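Local coordinates for DNA polymerase sliding clamp (Archaeoglobus fulgidus, PDB 1RWZ), which forms a homotrimeric ring through which DNA passes and probably acts as a moving platform that tethers DNA polymerase and other processing proteins during replication, at residues 19-25 against 69-75; 37-43 against 117-122; 208-212 against 223-228. All coordinates share one frame; numbering follows the deposited sequence.

Interaction 1 of 3, residues 19-25 against 69-75; sequences VALVSEA and VDMDRIF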
loop_
_atom_site.group_PDB
_atom_site.type_symbol
_atom_site.label_atom_id
_atom_site.label_comp_id
_atom_site.label_asym_id
_atom_site.label_seq_id
_atom_site.Cartn_x
_atom_site.Cartn_y
_atom_site.Cartn_z
ATOM N N VAL A 19 -12.114 -15.811 12.341
ATOM C CA VAL A 19 -10.723 -16.240 12.448
ATOM C C VAL A 19 -9.909 -15.306 13.343
ATOM O O VAL A 19 -8.819 -15.657 13.800
ATOM C CB VAL A 19 -10.059 -16.357 11.042
ATOM C CG1 VAL A 19 -9.722 -14.985 10.498
ATOM C CG2 VAL A 19 -8.815 -17.236 11.126
ATOM N N ALA A 20 -10.438 -14.116 13.599
ATOM C CA ALA A 20 -9.751 -13.168 14.462
ATOM C C ALA A 20 -9.598 -13.779 15.858
ATOM O O ALA A 20 -8.650 -13.467 16.580
ATOM C CB ALA A 20 -10.542 -11.865 14.545
ATOM N N LEU A 21 -10.529 -14.656 16.225
ATOM C CA LEU A 21 -10.498 -15.292 17.539
ATOM C C LEU A 21 -10.138 -16.775 17.546
ATOM O O LEU A 21 -9.442 -17.230 18.451
ATOM C CB LEU A 21 -11.846 -15.117 18.253
ATOM C CG LEU A 21 -12.321 -13.696 18.569
ATOM C CD1 LEU A 21 -13.572 -13.779 19.441
ATOM C CD2 LEU A 21 -11.227 -12.914 19.282
ATOM N N VAL A 22 -10.613 -17.530 16.557
ATOM C CA VAL A 22 -10.343 -18.968 16.509
ATOM C C VAL A 22 -9.921 -19.476 15.130
ATOM O O VAL A 22 -10.203 -18.845 14.112
ATOM C CB VAL A 22 -11.579 -19.783 16.967
ATOM C CG1 VAL A 22 -11.918 -19.450 18.423
ATOM C CG2 VAL A 22 -12.771 -19.480 16.069
ATOM N N SER A 23 -9.258 -20.629 15.104
ATOM C CA SER A 23 -8.794 -21.208 13.848
ATOM C C SER A 23 -9.737 -22.285 13.321
ATOM O O SER A 23 -9.611 -22.726 12.177
ATOM C CB SER A 23 -7.387 -21.785 14.025
ATOM O OG SER A 23 -7.386 -22.827 14.978
ATOM N N GLU A 24 -10.675 -22.711 14.161
ATOM C CA GLU A 24 -11.665 -23.718 13.790
ATOM C C GLU A 24 -12.984 -23.264 14.386
ATOM O O GLU A 24 -13.000 -22.603 15.425
ATOM C CB GLU A 24 -11.335 -25.084 14.389
ATOM C CG GLU A 24 -9.919 -25.565 14.201
ATOM C CD GLU A 24 -9.722 -26.938 14.805
ATOM O OE1 GLU A 24 -10.103 -27.126 15.981
ATOM O OE2 GLU A 24 -9.192 -27.829 14.108
ATOM N N ALA A 25 -14.091 -23.633 13.755
ATOM C CA ALA A 25 -15.389 -23.232 14.270
ATOM C C ALA A 25 -16.531 -24.067 13.728
ATOM O O ALA A 25 -16.440 -24.643 12.641
ATOM C CB ALA A 25 -15.634 -21.757 13.957
ATOM N N VAL A 69 -15.490 -26.305 10.468
ATOM C CA VAL A 69 -14.652 -25.691 9.451
ATOM C C VAL A 69 -13.303 -25.165 9.927
ATOM O O VAL A 69 -13.192 -24.566 11.000
ATOM C CB VAL A 69 -15.410 -24.518 8.779
ATOM C CG1 VAL A 69 -14.595 -23.953 7.631
ATOM C CG2 VAL A 69 -16.763 -24.991 8.290
ATOM N N ASP A 70 -12.276 -25.404 9.117
ATOM C CA ASP A 70 -10.935 -24.913 9.406
ATOM C C ASP A 70 -10.984 -23.464 8.933
ATOM O O ASP A 70 -10.906 -23.191 7.733
ATOM C CB ASP A 70 -9.892 -25.676 8.587
ATOM C CG ASP A 70 -8.472 -25.234 8.889
ATOM O OD1 ASP A 70 -8.250 -24.028 9.139
ATOM O OD2 ASP A 70 -7.567 -26.095 8.862
ATOM N N MET A 71 -11.124 -22.536 9.872
ATOM C CA MET A 71 -11.215 -21.127 9.524
ATOM C C MET A 71 -9.947 -20.520 8.933
ATOM O O MET A 71 -10.029 -19.591 8.134
ATOM C CB MET A 71 -11.672 -20.320 10.740
ATOM C CG MET A 71 -13.047 -20.726 11.252
ATOM S SD MET A 71 -14.321 -20.727 9.966
ATOM C CE MET A 71 -14.508 -18.982 9.698
ATOM N N ASP A 72 -8.776 -21.022 9.316
ATOM C CA ASP A 72 -7.544 -20.480 8.750
ATOM C C ASP A 72 -7.539 -20.738 7.243
ATOM O O ASP A 72 -7.158 -19.869 6.460
ATOM C CB ASP A 72 -6.302 -21.124 9.376
ATOM C CG ASP A 72 -6.102 -20.733 10.828
ATOM O OD1 ASP A 72 -6.354 -19.561 11.178
ATOM O OD2 ASP A 72 -5.674 -21.599 11.615
ATOM N N ARG A 73 -7.972 -21.930 6.842
ATOM C CA ARG A 73 -8.012 -22.286 5.424
ATOM C C ARG A 73 -9.016 -21.460 4.631
ATOM O O ARG A 73 -8.679 -20.916 3.579
ATOM C CB ARG A 73 -8.339 -23.769 5.248
ATOM C CG ARG A 73 -7.219 -24.703 5.645
ATOM C CD ARG A 73 -7.564 -26.142 5.289
ATOM N NE ARG A 73 -6.499 -27.072 5.654
ATOM C CZ ARG A 73 -5.285 -27.077 5.110
ATOM N NH1 ARG A 73 -4.970 -26.201 4.166
ATOM N NH2 ARG A 73 -4.381 -27.959 5.519
ATOM N N ILE A 74 -10.250 -21.374 5.122
ATOM C CA ILE A 74 -11.271 -20.602 4.426
ATOM C C ILE A 74 -10.817 -19.151 4.312
ATOM O O ILE A 74 -11.044 -18.497 3.296
ATOM C CB ILE A 74 -12.637 -20.653 5.159
ATOM C CG1 ILE A 74 -13.153 -22.093 5.212
ATOM C CG2 ILE A 74 -13.653 -19.769 4.439
ATOM C CD1 ILE A 74 -13.340 -22.738 3.854
ATOM N N PHE A 75 -10.163 -18.649 5.355
ATOM C CA PHE A 75 -9.685 -17.277 5.333
ATOM C C PHE A 75 -8.608 -17.123 4.265
ATOM O O PHE A 75 -8.601 -16.152 3.511
ATOM C CB PHE A 75 -9.114 -16.881 6.696
ATOM C CG PHE A 75 -8.636 -15.458 6.758
ATOM C CD1 PHE A 75 -9.483 -14.413 6.400
ATOM C CD2 PHE A 75 -7.346 -15.159 7.178
ATOM C CE1 PHE A 75 -9.052 -13.090 6.461
ATOM C CE2 PHE A 75 -6.907 -13.840 7.243
ATOM C CZ PHE A 75 -7.763 -12.805 6.884
HETATM O O HOH W 1 -7.073 -18.096 13.889
#

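Interaction 2 of 3, residues 37-43 against 117-122; sequences RAVDPAN and RKEPRI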
loop_
_atom_site.group_PDB
_atom_site.type_symbol
_atom_site.label_atom_id
_atom_site.label_comp_id
_atom_site.label_asym_id
_atom_site.label_seq_id
_atom_site.Cartn_x
_atom_site.Cartn_y
_atom_site.Cartn_z
ATOM N N ARG A 37 -20.676 -19.195 16.600
ATOM C CA ARG A 37 -20.206 -18.509 17.796
ATOM C C ARG A 37 -18.931 -19.190 18.276
ATOM O O ARG A 37 -18.769 -20.402 18.106
ATOM C CB ARG A 37 -21.273 -18.566 18.889
ATOM C CG ARG A 37 -21.487 -19.964 19.438
ATOM C CD ARG A 37 -22.607 -20.024 20.458
ATOM N NE ARG A 37 -23.924 -19.958 19.835
ATOM C CZ ARG A 37 -25.052 -20.262 20.465
ATOM N NH1 ARG A 37 -25.012 -20.654 21.731
ATOM N NH2 ARG A 37 -26.215 -20.172 19.835
ATOM N N ALA A 38 -18.029 -18.411 18.865
ATOM C CA ALA A 38 -16.766 -18.949 19.356
ATOM C C ALA A 38 -16.091 -18.012 20.352
ATOM O O ALA A 38 -16.277 -16.799 20.306
ATOM C CB ALA A 38 -15.822 -19.214 18.183
ATOM N N VAL A 39 -15.302 -18.591 21.251
ATOM C CA VAL A 39 -14.571 -17.826 22.253
ATOM C C VAL A 39 -13.088 -18.026 21.967
ATOM O O VAL A 39 -12.685 -19.107 21.537
ATOM C CB VAL A 39 -14.884 -18.331 23.675
ATOM C CG1 VAL A 39 -14.164 -17.478 24.699
ATOM C CG2 VAL A 39 -16.378 -18.298 23.908
ATOM N N ASP A 40 -12.274 -17.001 22.194
ATOM C CA ASP A 40 -10.850 -17.135 21.916
ATOM C C ASP A 40 -10.147 -18.005 22.956
ATOM O O ASP A 40 -10.726 -18.334 23.992
ATOM C CB ASP A 40 -10.172 -15.761 21.800
ATOM C CG ASP A 40 -9.939 -15.088 23.139
ATOM O OD1 ASP A 40 -8.975 -14.300 23.219
ATOM O OD2 ASP A 40 -10.708 -15.326 24.093
ATOM N N PRO A 41 -8.897 -18.414 22.671
ATOM C CA PRO A 41 -8.107 -19.257 23.577
ATOM C C PRO A 41 -7.994 -18.713 25.000
ATOM O O PRO A 41 -8.082 -19.470 25.967
ATOM C CB PRO A 41 -6.752 -19.335 22.878
ATOM C CG PRO A 41 -7.130 -19.288 21.427
ATOM C CD PRO A 41 -8.168 -18.183 21.409
ATOM N N ALA A 42 -7.801 -17.405 25.124
ATOM C CA ALA A 42 -7.665 -16.779 26.436
ATOM C C ALA A 42 -8.996 -16.574 27.164
ATOM O O ALA A 42 -9.011 -16.158 28.325
ATOM C CB ALA A 42 -6.942 -15.449 26.295
ATOM N N ASN A 43 -10.106 -16.864 26.488
ATOM C CA ASN A 43 -11.435 -16.695 27.075
ATOM C C ASN A 43 -11.671 -15.253 27.512
ATOM O O ASN A 43 -12.284 -14.987 28.548
ATOM C CB ASN A 43 -11.612 -17.633 28.269
ATOM C CG ASN A 43 -11.938 -19.048 27.847
ATOM O OD1 ASN A 43 -13.103 -19.400 27.661
ATOM N ND2 ASN A 43 -10.906 -19.865 27.673
ATOM N N ARG A 117 -13.798 -27.414 19.874
ATOM C CA ARG A 117 -14.137 -26.998 21.228
ATOM C C ARG A 117 -15.640 -26.833 21.410
ATOM O O ARG A 117 -16.310 -26.213 20.584
ATOM C CB ARG A 117 -13.437 -25.684 21.573
ATOM C CG ARG A 117 -13.900 -25.094 22.892
ATOM C CD ARG A 117 -13.149 -23.827 23.248
ATOM N NE ARG A 117 -13.696 -23.217 24.458
ATOM C CZ ARG A 117 -13.176 -22.155 25.062
ATOM N NH1 ARG A 117 -12.085 -21.577 24.574
ATOM N NH2 ARG A 117 -13.752 -21.668 26.154
ATOM N N LYS A 118 -16.154 -27.392 22.503
ATOM C CA LYS A 118 -17.576 -27.331 22.834
ATOM C C LYS A 118 -18.224 -26.005 22.464
ATOM O O LYS A 118 -17.642 -24.938 22.653
ATOM C CB LYS A 118 -17.779 -27.583 24.333
ATOM C CG LYS A 118 -17.617 -29.033 24.762
ATOM C CD LYS A 118 -18.756 -29.894 24.234
ATOM C CE LYS A 118 -18.652 -31.325 24.739
ATOM N NZ LYS A 118 -19.787 -32.169 24.262
ATOM N N GLU A 119 -19.441 -26.086 21.937
ATOM C CA GLU A 119 -20.192 -24.903 21.544
ATOM C C GLU A 119 -20.453 -24.052 22.788
ATOM O O GLU A 119 -21.077 -24.516 23.743
ATOM C CB GLU A 119 -21.521 -25.327 20.917
ATOM C CG GLU A 119 -22.250 -24.231 20.166
ATOM C CD GLU A 119 -21.576 -23.874 18.858
ATOM O OE1 GLU A 119 -22.174 -23.108 18.079
ATOM O OE2 GLU A 119 -20.452 -24.357 18.604
ATOM N N PRO A 120 -19.976 -22.797 22.795
ATOM C CA PRO A 120 -20.173 -21.903 23.941
ATOM C C PRO A 120 -21.596 -21.357 24.049
ATOM O O PRO A 120 -22.305 -21.248 23.049
ATOM C CB PRO A 120 -19.151 -20.800 23.691
ATOM C CG PRO A 120 -19.165 -20.690 22.200
ATOM C CD PRO A 120 -19.150 -22.146 21.761
ATOM N N ARG A 121 -22.009 -21.021 25.267
ATOM C CA ARG A 121 -23.342 -20.477 25.499
ATOM C C ARG A 121 -23.310 -18.953 25.453
ATOM O O ARG A 121 -22.316 -18.334 25.828
ATOM C CB ARG A 121 -23.884 -20.930 26.860
ATOM C CG ARG A 121 -24.193 -22.418 26.959
ATOM C CD ARG A 121 -24.879 -22.743 28.281
ATOM N NE ARG A 121 -25.258 -24.150 28.378
ATOM C CZ ARG A 121 -25.919 -24.678 29.405
ATOM N NH1 ARG A 121 -26.280 -23.913 30.431
ATOM N NH2 ARG A 121 -26.223 -25.969 29.408
ATOM N N ILE A 122 -24.402 -18.356 24.990
ATOM C CA ILE A 122 -24.497 -16.903 24.907
ATOM C C ILE A 122 -24.891 -16.334 26.267
ATOM O O ILE A 122 -25.955 -16.648 26.797
ATOM C CB ILE A 122 -25.550 -16.473 23.862
ATOM C CG1 ILE A 122 -25.157 -17.001 22.480
ATOM C CG2 ILE A 122 -25.669 -14.952 23.838
ATOM C CD1 ILE A 122 -26.183 -16.730 21.401
HETATM O O HOH W 2 -21.041 -21.949 16.226
HETATM O O HOH W 3 -26.651 -19.968 24.393
#

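Interaction 3 of 3, residues 208-212 against 223-228; sequences GDLLT and LVFELV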
loop_
_atom_site.group_PDB
_atom_site.type_symbol
_atom_site.label_atom_id
_atom_site.label_comp_id
_atom_site.label_asym_id
_atom_site.label_seq_id
_atom_site.Cartn_x
_atom_site.Cartn_y
_atom_site.Cartn_z
ATOM N N GLY A 208 -20.018 3.698 7.686
ATOM C CA GLY A 208 -21.209 3.187 7.035
ATOM C C GLY A 208 -21.801 1.959 7.697
ATOM O O GLY A 208 -22.954 1.608 7.438
ATOM N N ASP A 209 -21.015 1.284 8.531
ATOM C CA ASP A 209 -21.508 0.102 9.238
ATOM C C ASP A 209 -22.085 0.576 10.565
ATOM O O ASP A 209 -21.572 1.518 11.168
ATOM C CB ASP A 209 -20.373 -0.899 9.492
ATOM C CG ASP A 209 -19.850 -1.533 8.211
ATOM O OD1 ASP A 209 -20.677 -1.909 7.355
ATOM O OD2 ASP A 209 -18.615 -1.671 8.067
ATOM N N LEU A 210 -23.155 -0.065 11.023
ATOM C CA LEU A 210 -23.776 0.336 12.279
ATOM C C LEU A 210 -23.170 -0.425 13.451
ATOM O O LEU A 210 -22.824 -1.600 13.327
ATOM C CB LEU A 210 -25.285 0.066 12.244
ATOM C CG LEU A 210 -26.123 0.751 13.326
ATOM C CD1 LEU A 210 -26.177 2.256 13.047
ATOM C CD2 LEU A 210 -27.536 0.168 13.343
ATOM N N LEU A 211 -23.022 0.261 14.577
ATOM C CA LEU A 211 -22.497 -0.369 15.784
ATOM C C LEU A 211 -23.424 -0.041 16.936
ATOM O O LEU A 211 -23.753 1.121 17.161
ATOM C CB LEU A 211 -21.092 0.141 16.117
ATOM C CG LEU A 211 -20.592 -0.238 17.520
ATOM C CD1 LEU A 211 -20.493 -1.762 17.667
ATOM C CD2 LEU A 211 -19.251 0.412 17.762
ATOM N N THR A 212 -23.862 -1.073 17.648
ATOM C CA THR A 212 -24.716 -0.890 18.808
ATOM C C THR A 212 -23.902 -1.411 19.978
ATOM O O THR A 212 -23.485 -2.572 19.984
ATOM C CB THR A 212 -26.013 -1.707 18.705
ATOM O OG1 THR A 212 -26.774 -1.248 17.580
ATOM C CG2 THR A 212 -26.850 -1.555 19.986
ATOM N N LEU A 223 -20.580 -5.539 21.579
ATOM C CA LEU A 223 -20.387 -4.669 20.424
ATOM C C LEU A 223 -21.059 -5.351 19.243
ATOM O O LEU A 223 -20.507 -6.273 18.649
ATOM C CB LEU A 223 -18.892 -4.483 20.155
ATOM C CG LEU A 223 -18.125 -3.865 21.332
ATOM C CD1 LEU A 223 -16.629 -3.924 21.064
ATOM C CD2 LEU A 223 -18.577 -2.428 21.551
ATOM N N VAL A 224 -22.264 -4.903 18.915
ATOM C CA VAL A 224 -23.002 -5.502 17.821
ATOM C C VAL A 224 -22.801 -4.713 16.537
ATOM O O VAL A 224 -23.357 -3.625 16.368
ATOM C CB VAL A 224 -24.506 -5.574 18.150
ATOM C CG1 VAL A 224 -25.247 -6.368 17.079
ATOM C CG2 VAL A 224 -24.703 -6.225 19.519
ATOM N N PHE A 225 -21.987 -5.265 15.644
ATOM C CA PHE A 225 -21.716 -4.636 14.359
ATOM C C PHE A 225 -22.660 -5.207 13.296
ATOM O O PHE A 225 -22.935 -6.409 13.276
ATOM C CB PHE A 225 -20.281 -4.920 13.887
ATOM C CG PHE A 225 -19.210 -4.310 14.739
ATOM C CD1 PHE A 225 -18.711 -4.990 15.850
ATOM C CD2 PHE A 225 -18.665 -3.074 14.410
ATOM C CE1 PHE A 225 -17.681 -4.448 16.611
ATOM C CE2 PHE A 225 -17.635 -2.521 15.165
ATOM C CZ PHE A 225 -17.139 -3.214 16.272
ATOM N N GLU A 226 -23.161 -4.336 12.425
ATOM C CA GLU A 226 -24.007 -4.759 11.312
ATOM C C GLU A 226 -23.137 -4.400 10.117
ATOM O O GLU A 226 -22.873 -3.226 9.849
ATOM C CB GLU A 226 -25.343 -4.013 11.334
ATOM C CG GLU A 226 -26.152 -4.412 12.561
ATOM C CD GLU A 226 -27.518 -3.770 12.633
ATOM O OE1 GLU A 226 -28.425 -4.197 11.890
ATOM O OE2 GLU A 226 -27.680 -2.836 13.441
ATOM N N LEU A 227 -22.669 -5.432 9.425
ATOM C CA LEU A 227 -21.726 -5.271 8.320
ATOM C C LEU A 227 -22.195 -5.699 6.938
ATOM O O LEU A 227 -23.203 -6.378 6.788
ATOM C CB LEU A 227 -20.456 -6.062 8.647
ATOM C CG LEU A 227 -19.891 -5.882 10.059
ATOM C CD1 LEU A 227 -18.750 -6.882 10.294
ATOM C CD2 LEU A 227 -19.402 -4.459 10.227
ATOM N N VAL A 228 -21.406 -5.312 5.937
ATOM C CA VAL A 228 -21.661 -5.651 4.539
ATOM C C VAL A 228 -23.058 -5.242 4.085
ATOM O O VAL A 228 -23.877 -6.078 3.700
ATOM C CB VAL A 228 -21.459 -7.168 4.300
ATOM C CG1 VAL A 228 -21.410 -7.464 2.803
ATOM C CG2 VAL A 228 -20.159 -7.626 4.967
HETATM O O HOH W 4 -23.448 -2.385 7.187
HETATM O O HOH W 5 -18.920 -3.894 6.119
HETATM O O HOH W 6 -25.883 -2.561 15.423
#

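Interaction 1 of 3, residues 19-25 against 69-75
Val19 and Phe75 meet through their first torsions: the valine holds CG1 between its backbone N and carbonyl carbon (chi1 76°), while Phe75 has its ring trans to the backbone N (chi1 -178°), which lays one ring face under that methyl. Val19 CG1 sits 4.1 Å from the centroid of the Phe75 ring, 16° off the normal, a CH-pi contact displaced toward the rim. The other branch, CG2, reaches the Asp72 carboxylate, with Val19 CG2 3.4 Å from Asp72 OD1. A beta-branched residue suits this place, since its two methyls serve two different neighbours. Next along the chain, strand 24-30 pairs antiparallel with strand 65-70, and Val69 N donates to Ala25 O over 2.9 Å. Ala25 is small enough for the bent Met71 side chain to fold against it, Met71 CG lying 3.9 Å from Ala25 CB; Met71 also packs on Ile18 of helix 8-19. Where the strand gives way to helix 71-78, Ser23 O receives weak bonds from the N-H groups of Met71 and Asp72. Asp70 is the N-cap: Arg73 N donates to Asp70 OD1 at 3.1 Å, from above the carboxylate plane, and Arg73 NE makes a salt bridge to Asp70 OD2. Arg73 also pairs with Asp170 of a neighbouring subunit. A water donates to both Val19 O and Asp72 OD1. The carboxylates of Asp70 and Asp72 thus lie at the N-terminal end of helix 71-78, where its dipole would be expected to favour their negative charge.

Interaction 2 of 3, residues 37-43 against 117-122
Arg37 lays its guanidinium against Ile122, whose CD1 lies 3.7 Å above the plane over the centre of the group; CG1 of the isoleucine belongs to the same face. The bend at chi3 (76°) turns the group across the isoleucine, so that the two side chains meet at about a right angle. At the guanidinium edge, Arg37 NH1 donates to Pro120 O at 3.1 Å, although the position of that oxygen is less certain. A water accepts from Ile122 N and, weakly, from Arg37 NH1. An arginine suits this place because its flat end can offer a face to a hydrocarbon while keeping N-H groups for polar partners such as His35 NE2, to which Arg37 NE donates. Glu119 OE1, 4.0 Å from Arg37 NE, stands well out of the guanidinium plane and attracts by charge alone; it accepts from His28 NE2 and shares a water with Arg37 N. The segments join two kinds of structure: strand 33-39, part of the long antiparallel sheet of the PCNA fold, and the irregular connection from strand 104-109 to strand 129-134, which leads from the N-terminal to the C-terminal domain. Pro120 rests on the strand, its CB 3.7 Å from Val39 CG2, the compact ring and the branched side chain lying alongside but running opposite ways; both also touch Met46. Beyond the strand, Asp40 to Asn43 form a type I turn. Here the fully extended Arg117 arrives from the connection, and Arg117 NH2 donates to Asn43 OD1 at 2.8 Å and 164°, the oxygen practically in the guanidinium plane. The amide itself is turned 48° from that plane. Val39 CB lies over one face of the same guanidinium, toward its rim.

Interaction 3 of 3, residues 208-212 against 223-228
Leu210 and Glu226 begin the backbone ladder between the two segments. Glu226 N donates to Leu210 O at 2.9 Å, but the return bond from Leu210 N is weak. Thr212 and Val224, beta-branched residues well suited to an extended strand, are joined in both directions, Val224 N to Thr212 O being the shorter at 2.8 Å and 167°. Between these two hydrogen-bonded pairs stands the non-hydrogen-bonded pair Leu211 and Phe225, where CA-H...O contacts run from Phe225 CA to Leu210 O and from Leu211 CA to Val224 O.

Apolar contacts gather on the face of Leu211 and Phe225. With CG of Leu211 opposite its backbone N (chi1 167°), the CD1 methyl is carried over the phenyl ring, 3.8 Å from the Phe225 centroid and only 5° off the normal. This is a well-centred CH-pi contact, for which a leucine methyl and a broad aromatic face are well matched. Both side chains also pack on Ala135 of helix 135-146.

A separate packing contact sets a methyl against a carboxylate: Leu227 CD2 comes within 3.6 Å of Asp209 CG, the two side chains crossing at about a right angle.

Polar contacts between side chains run through water. On the face of Leu210, Thr212, Val224 and Glu226, one water donates to Glu226 OE2 and to Val224 O and lies 2.7 Å from Thr212 OG1, so the carboxylate and hydroxyl are linked without touching. An aspartate suits position 209 because its two oxygens can serve several donors: Asp209 OD1 receives two waters, one also bound to Glu226 O and the other accepting from Val228 N, while Asp209 OD2 accepts from Gly206 N.

The arrangement is that of an antiparallel beta hairpin of strands 210-215 and 221-227 in the C-terminal domain, with one face packed on a helix as in the sheet-and-helix architecture of PCNA subunits.

Overall arrangement
From the N terminus, the chain leaves helix 8-19, enters strand 24-30 and turns back along strand 33-39 before reaching strand 65-70, where interaction 1 closes a loop of 43 residues. Interaction 2 opens inside that loop, at 37-43, and closes beyond it, at 117-122, so the two cross. They also touch, Val22 CG1 lying 3.2 Å from Val39 O. Interaction 3 follows in series, closing a short hairpin, with its centre about 21 Å from each of the others. All three reach the same long sheet: interaction 1 joins its edge strand to its neighbour, interaction 2 brings the interdomain connection onto it, and interaction 3 lies in its C-terminal half.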